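Local structure of putative SAM-dependent O-methyltranferase (Podospora anserina, 4YMH) at residues Y19-S24 and S50-S55; D214-V219 and I231-G236. The protein binds S-adenosyl-L-homocysteine in a Rossmann-like domain and is probably an S-adenosylmethionine-dependent O-methyltransferase of the cation-dependent family. One frame throughout, in Å; residues are numbered along the deposited sequence.

Contact 1 of 2, residues Y19-S24 and S50-S55; sequences YCEKNS and SRLQGS
The carboxylate of E21 and the guanidinium of R51 meet obliquely, their planes 36° apart and the two side chains crossing at about a right angle. E21 OE1 lies 3.7 Å from R51 NE, well out of the guanidinium plane. No N-H points at it, so this long salt bridge rests on charge alone. On the Y19 ring, N23 ND2 sits over the centre of one face, 3.1 Å above the plane. The same ND2 donates to Y19 O, and so does N23 N, from the opposite face of that carbonyl.

Beside the ion pair L52 makes most of the contact. It has CG anti to the backbone N (chi1 -178°), which carries its methyls toward the end of helix 10-22 and the loop after it. L52 CD2 packs on C20 CB at 3.6 Å, and L52 CD1 comes within 4.0 Å of S24 OG, which bonds to C20 O. E21 CG lies against L52 CB at 4.0 Å. A lysine in place of E21 would probably leave R51 facing a like charge instead of its acidic mate.

S50 and Q53 form a capping box: Q53 N donates to S50 OG at 3.1 Å, and S50 N to Q53 OE1. It starts helix 51-64 just after S49, a cofactor-binding residue. The end of helix 10-22 packs on the start of helix 51-64. Helix 29-41 touches R51 through V32 and W35, and F175 of the second subunit packs on C20.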
loop_
_atom_site.group_PDB
_atom_site.type_symbol
_atom_site.label_atom_id
_atom_site.label_comp_id
_atom_site.label_asym_id
_atom_site.label_seq_id
_atom_site.Cartn_x
_atom_site.Cartn_y
_atom_site.Cartn_z
ATOM N N TYR A 19 -3.874 -13.424 9.774
ATOM C CA TYR A 19 -2.434 -13.644 9.638
ATOM C C TYR A 19 -1.679 -12.330 9.512
ATOM O O TYR A 19 -0.617 -12.154 10.129
ATOM C CB TYR A 19 -2.117 -14.526 8.427
ATOM C CG TYR A 19 -0.661 -14.942 8.376
ATOM C CD1 TYR A 19 -0.214 -16.052 9.084
ATOM C CD2 TYR A 19 0.262 -14.225 7.630
ATOM C CE1 TYR A 19 1.128 -16.441 9.043
ATOM C CE2 TYR A 19 1.611 -14.604 7.588
ATOM C CZ TYR A 19 2.027 -15.708 8.293
ATOM O OH TYR A 19 3.354 -16.087 8.259
ATOM N N CYS A 20 -2.210 -11.416 8.700
ATOM C CA CYS A 20 -1.584 -10.102 8.565
ATOM C C CYS A 20 -1.563 -9.352 9.895
ATOM O O CYS A 20 -0.562 -8.709 10.235
ATOM C CB CYS A 20 -2.299 -9.267 7.503
ATOM S SG CYS A 20 -2.053 -9.913 5.834
ATOM N N GLU A 21 -2.665 -9.420 10.641
ATOM C CA GLU A 21 -2.705 -8.800 11.980
ATOM C C GLU A 21 -1.674 -9.378 12.946
ATOM O O GLU A 21 -1.046 -8.647 13.726
ATOM C CB GLU A 21 -4.091 -8.966 12.609
ATOM C CG GLU A 21 -5.038 -7.823 12.374
ATOM C CD GLU A 21 -6.362 -8.035 13.089
ATOM O OE1 GLU A 21 -6.411 -7.870 14.325
ATOM O OE2 GLU A 21 -7.349 -8.379 12.409
ATOM N N LYS A 22 -1.560 -10.703 12.935
ATOM C CA LYS A 22 -0.626 -11.420 13.806
ATOM C C LYS A 22 0.815 -11.036 13.491
ATOM O O LYS A 22 1.659 -10.961 14.382
ATOM C CB LYS A 22 -0.806 -12.936 13.638
ATOM C CG LYS A 22 0.063 -13.795 14.545
ATOM C CD LYS A 22 -0.114 -15.278 14.226
ATOM C CE LYS A 22 1.000 -15.821 13.322
ATOM N NZ LYS A 22 2.287 -16.022 14.055
ATOM N N ASN A 23 1.051 -10.792 12.221
ATOM C CA ASN A 23 2.378 -10.504 11.727
ATOM C C ASN A 23 2.669 -9.032 11.424
ATOM O O ASN A 23 3.582 -8.689 10.749
ATOM C CB ASN A 23 2.711 -11.433 10.575
ATOM C CG ASN A 23 2.890 -12.858 11.019
ATOM O OD1 ASN A 23 3.889 -13.190 11.577
ATOM N ND2 ASN A 23 1.919 -13.688 10.764
ATOM N N SER A 24 1.855 -8.172 11.978
ATOM C CA SER A 24 2.078 -6.734 11.926
ATOM C C SER A 24 2.033 -6.212 13.351
ATOM O O SER A 24 1.364 -6.796 14.210
ATOM C CB SER A 24 1.028 -6.013 11.079
ATOM O OG SER A 24 0.956 -6.571 9.791
ATOM N N SER A 50 -10.961 -1.533 10.014
ATOM C CA SER A 50 -10.512 -2.704 10.773
ATOM C C SER A 50 -9.295 -2.392 11.654
ATOM O O SER A 50 -8.714 -1.311 11.569
ATOM C CB SER A 50 -10.148 -3.841 9.825
ATOM O OG SER A 50 -8.937 -3.528 9.144
ATOM N N ARG A 51 -8.896 -3.351 12.484
ATOM C CA ARG A 51 -7.684 -3.211 13.291
ATOM C C ARG A 51 -6.415 -3.167 12.433
ATOM O O ARG A 51 -5.496 -2.374 12.694
ATOM C CB ARG A 51 -7.588 -4.353 14.304
ATOM C CG ARG A 51 -8.688 -4.339 15.357
ATOM C CD ARG A 51 -8.543 -5.490 16.347
ATOM N NE ARG A 51 -7.240 -5.502 17.012
ATOM C CZ ARG A 51 -7.000 -6.094 18.180
ATOM N NH1 ARG A 51 -7.977 -6.709 18.834
ATOM N NH2 ARG A 51 -5.786 -6.058 18.705
ATOM N N LEU A 52 -6.370 -4.018 11.407
ATOM C CA LEU A 52 -5.222 -4.044 10.502
ATOM C C LEU A 52 -5.076 -2.683 9.817
ATOM O O LEU A 52 -3.969 -2.148 9.695
ATOM C CB LEU A 52 -5.374 -5.165 9.462
ATOM C CG LEU A 52 -4.222 -5.334 8.466
ATOM C CD1 LEU A 52 -2.910 -5.618 9.205
ATOM C CD2 LEU A 52 -4.544 -6.461 7.470
ATOM N N GLN A 53 -6.201 -2.102 9.396
ATOM C CA GLN A 53 -6.165 -0.777 8.785
ATOM C C GLN A 53 -5.654 0.249 9.767
ATOM O O GLN A 53 -4.953 1.186 9.383
ATOM C CB GLN A 53 -7.547 -0.351 8.275
ATOM C CG GLN A 53 -8.005 -1.057 7.029
ATOM C CD GLN A 53 -9.371 -0.575 6.574
ATOM O OE1 GLN A 53 -10.387 -1.191 6.890
ATOM N NE2 GLN A 53 -9.398 0.539 5.843
ATOM N N GLY A 54 -5.998 0.081 11.042
ATOM C CA GLY A 54 -5.441 0.928 12.085
ATOM C C GLY A 54 -3.920 0.866 12.151
ATOM O O GLY A 54 -3.227 1.893 12.221
ATOM N N SER A 55 -3.393 -0.349 12.131
ATOM C CA SER A 55 -1.929 -0.520 12.088
ATOM C C SER A 55 -1.331 0.156 10.856
ATOM O O SER A 55 -0.269 0.769 10.932
ATOM C CB SER A 55 -1.565 -1.998 12.111
ATOM O OG SER A 55 -1.988 -2.577 13.335
#

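Contact 2 of 2, residues D214-V219 and I231-G236; sequences DPRIDV and IRWKDG
Strands 217-219 and 231-233 run antiparallel at 151°, with I217-W233 and V219-I231 as non-hydrogen-bonded pairs flanking the hydrogen-bonded pair D218-R232. D218 N donates to R232 O at 2.9 Å, and R232 N returns a bond to D218 O. K234 N continues the pairing to R216 O.

D218, R232, K234 and D235 form a salt-bridge network. The D218 and R232 side chains lie side by side on one face. D218 OD2 sits at the guanidinium edge, 3.0 Å from R232 NH1, a salt bridge whose hydrogen bond is weak and bent (124°). R232 NH2 makes a straighter salt bridge to D235 OD1 at 2.7 Å. Water 2 links D218 OD2 to D235 N. K234 crosses D218 at about a right angle; its bend at chi4 (-55°) brings K234 NZ into a salt bridge with D218 OD1 at 3.0 Å and to I217 O at 2.9 Å. The latter bond comes from above the carbonyl plane.

The strands belong to hairpin 217-222/228-233 of the Rossmann-like methyltransferase sheet. Strand 228-233 adjoins strand 167-171; 217-222 is outermost within the chain, and V219 bonds by its backbone to the second subunit. I231 CG2 meets I217 CG2 at 3.7 Å, and L211 of helix 194-212 touches both residues. W233 lies along R216, W233 CZ3 3.9 Å from R216 CB. W233 NE1 bonds to L163 O. The R216 guanidinium grips both oxygens of D214 side-on through NE and NH2, while NH1 pairs with D159.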
loop_
_atom_site.group_PDB
_atom_site.type_symbol
_atom_site.label_atom_id
_atom_site.label_comp_id
_atom_site.label_asym_id
_atom_site.label_seq_id
_atom_site.Cartn_x
_atom_site.Cartn_y
_atom_site.Cartn_z
ATOM N N ASP A 214 -7.418 14.230 -14.843
ATOM C CA ASP A 214 -6.901 15.437 -14.183
ATOM C C ASP A 214 -5.392 15.525 -14.367
ATOM O O ASP A 214 -4.658 14.687 -13.859
ATOM C CB ASP A 214 -7.268 15.438 -12.698
ATOM C CG ASP A 214 -7.072 16.809 -12.040
ATOM O OD1 ASP A 214 -6.072 17.503 -12.329
ATOM O OD2 ASP A 214 -7.925 17.193 -11.222
ATOM N N PRO A 215 -4.929 16.543 -15.106
ATOM C CA PRO A 215 -3.510 16.594 -15.463
ATOM C C PRO A 215 -2.608 16.980 -14.291
ATOM O O PRO A 215 -1.393 16.997 -14.458
ATOM C CB PRO A 215 -3.457 17.664 -16.558
ATOM C CG PRO A 215 -4.622 18.555 -16.275
ATOM C CD PRO A 215 -5.694 17.664 -15.679
ATOM N N ARG A 216 -3.183 17.283 -13.136
ATOM C CA ARG A 216 -2.374 17.742 -12.005
ATOM C C ARG A 216 -1.814 16.598 -11.157
ATOM O O ARG A 216 -0.885 16.795 -10.363
ATOM C CB ARG A 216 -3.199 18.686 -11.118
ATOM C CG ARG A 216 -3.593 19.985 -11.795
ATOM C CD ARG A 216 -4.601 20.760 -10.938
ATOM N NE ARG A 216 -5.837 20.004 -10.754
ATOM C CZ ARG A 216 -6.930 20.482 -10.165
ATOM N NH1 ARG A 216 -6.949 21.719 -9.698
ATOM N NH2 ARG A 216 -8.011 19.724 -10.054
ATOM N N ILE A 217 -2.354 15.397 -11.337
ATOM C CA ILE A 217 -2.113 14.331 -10.372
ATOM C C ILE A 217 -1.655 13.005 -10.960
ATOM O O ILE A 217 -1.986 12.670 -12.098
ATOM C CB ILE A 217 -3.392 14.053 -9.539
ATOM C CG1 ILE A 217 -4.597 13.805 -10.456
ATOM C CG2 ILE A 217 -3.670 15.207 -8.593
ATOM C CD1 ILE A 217 -5.891 13.440 -9.723
ATOM N N ASP A 218 -0.897 12.259 -10.156
ATOM C CA ASP A 218 -0.631 10.840 -10.390
ATOM C C ASP A 218 -1.545 10.021 -9.486
ATOM O O ASP A 218 -1.736 10.356 -8.306
ATOM C CB ASP A 218 0.836 10.470 -10.107
ATOM C CG ASP A 218 1.795 10.957 -11.184
ATOM O OD1 ASP A 218 1.362 11.163 -12.344
ATOM O OD2 ASP A 218 2.992 11.124 -10.861
ATOM N N VAL A 219 -2.097 8.945 -10.046
ATOM C CA VAL A 219 -3.068 8.113 -9.349
ATOM C C VAL A 219 -2.652 6.652 -9.298
ATOM O O VAL A 219 -2.168 6.086 -10.293
ATOM C CB VAL A 219 -4.460 8.193 -10.027
ATOM C CG1 VAL A 219 -5.477 7.311 -9.291
ATOM C CG2 VAL A 219 -4.934 9.645 -10.125
ATOM N N ILE A 231 -3.318 9.420 -4.243
ATOM C CA ILE A 231 -3.241 10.552 -5.162
ATOM C C ILE A 231 -2.075 11.443 -4.759
ATOM O O ILE A 231 -1.934 11.781 -3.583
ATOM C CB ILE A 231 -4.544 11.378 -5.165
ATOM C CG1 ILE A 231 -5.757 10.490 -5.488
ATOM C CG2 ILE A 231 -4.434 12.532 -6.152
ATOM C CD1 ILE A 231 -7.110 11.216 -5.342
ATOM N N ARG A 232 -1.237 11.820 -5.723
ATOM C CA ARG A 232 -0.176 12.791 -5.432
ATOM C C ARG A 232 -0.139 13.831 -6.535
ATOM O O ARG A 232 -0.663 13.602 -7.616
ATOM C CB ARG A 232 1.197 12.105 -5.304
ATOM C CG ARG A 232 1.704 11.479 -6.595
ATOM C CD ARG A 232 3.092 10.818 -6.460
ATOM N NE ARG A 232 4.162 11.802 -6.267
ATOM C CZ ARG A 232 4.893 12.334 -7.249
ATOM N NH1 ARG A 232 4.690 11.981 -8.519
ATOM N NH2 ARG A 232 5.830 13.227 -6.964
ATOM N N TRP A 233 0.473 14.978 -6.279
ATOM C CA TRP A 233 0.766 15.890 -7.377
ATOM C C TRP A 233 1.757 15.219 -8.320
ATOM O O TRP A 233 2.717 14.586 -7.857
ATOM C CB TRP A 233 1.377 17.202 -6.877
ATOM C CG TRP A 233 0.528 18.039 -5.966
ATOM C CD1 TRP A 233 0.696 18.210 -4.620
ATOM C CD2 TRP A 233 -0.587 18.859 -6.338
ATOM N NE1 TRP A 233 -0.251 19.075 -4.133
ATOM C CE2 TRP A 233 -1.054 19.485 -5.162
ATOM C CE3 TRP A 233 -1.242 19.119 -7.548
ATOM C CZ2 TRP A 233 -2.142 20.360 -5.161
ATOM C CZ3 TRP A 233 -2.333 19.992 -7.544
ATOM C CH2 TRP A 233 -2.765 20.599 -6.360
ATOM N N LYS A 234 1.550 15.369 -9.631
ATOM C CA LYS A 234 2.612 15.061 -10.597
ATOM C C LYS A 234 3.849 15.873 -10.257
ATOM O O LYS A 234 3.723 16.996 -9.766
ATOM C CB LYS A 234 2.193 15.384 -12.029
ATOM C CG LYS A 234 1.167 14.464 -12.632
ATOM C CD LYS A 234 1.171 14.642 -14.161
ATOM C CE LYS A 234 -0.079 14.035 -14.804
ATOM N NZ LYS A 234 -0.256 12.605 -14.443
ATOM N N ASP A 235 5.038 15.328 -10.532
ATOM C CA ASP A 235 6.276 16.053 -10.241
ATOM C C ASP A 235 6.204 17.497 -10.742
ATOM O O ASP A 235 6.509 18.445 -10.011
ATOM C CB ASP A 235 7.491 15.355 -10.871
ATOM C CG ASP A 235 7.895 14.081 -10.135
ATOM O OD1 ASP A 235 7.468 13.893 -8.975
ATOM O OD2 ASP A 235 8.655 13.273 -10.722
ATOM N N GLY A 236 5.775 17.663 -11.987
ATOM C CA GLY A 236 5.727 18.988 -12.592
ATOM C C GLY A 236 4.599 19.893 -12.112
ATOM O O GLY A 236 4.647 21.104 -12.331
HETATM O O HOH W 1 -3.332 12.692 -15.597
HETATM O O HOH W 2 5.042 12.722 -11.534
#

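From the N terminus, helix 10-22 leads into contact 1, which closes a loop of 25 residues holding helix 29-41. The chain then builds the five parallel strands and their helices. After helix 194-212 it enters contact 2, which closes the short hairpin between strands 217-222 and 228-233. The two loops follow one another in series and neither nest nor cross. The centres of contacts 1 and 2 are about 30 Å apart and their nearest atoms about 15 Å, so they do not touch. Contact 1 joins helices, while contact 2 joins strands at the antiparallel end of the sheet. Both reach the second subunit: S24 bonds to L221 there, and V219 bonds by its backbone to that subunit and packs on its N23.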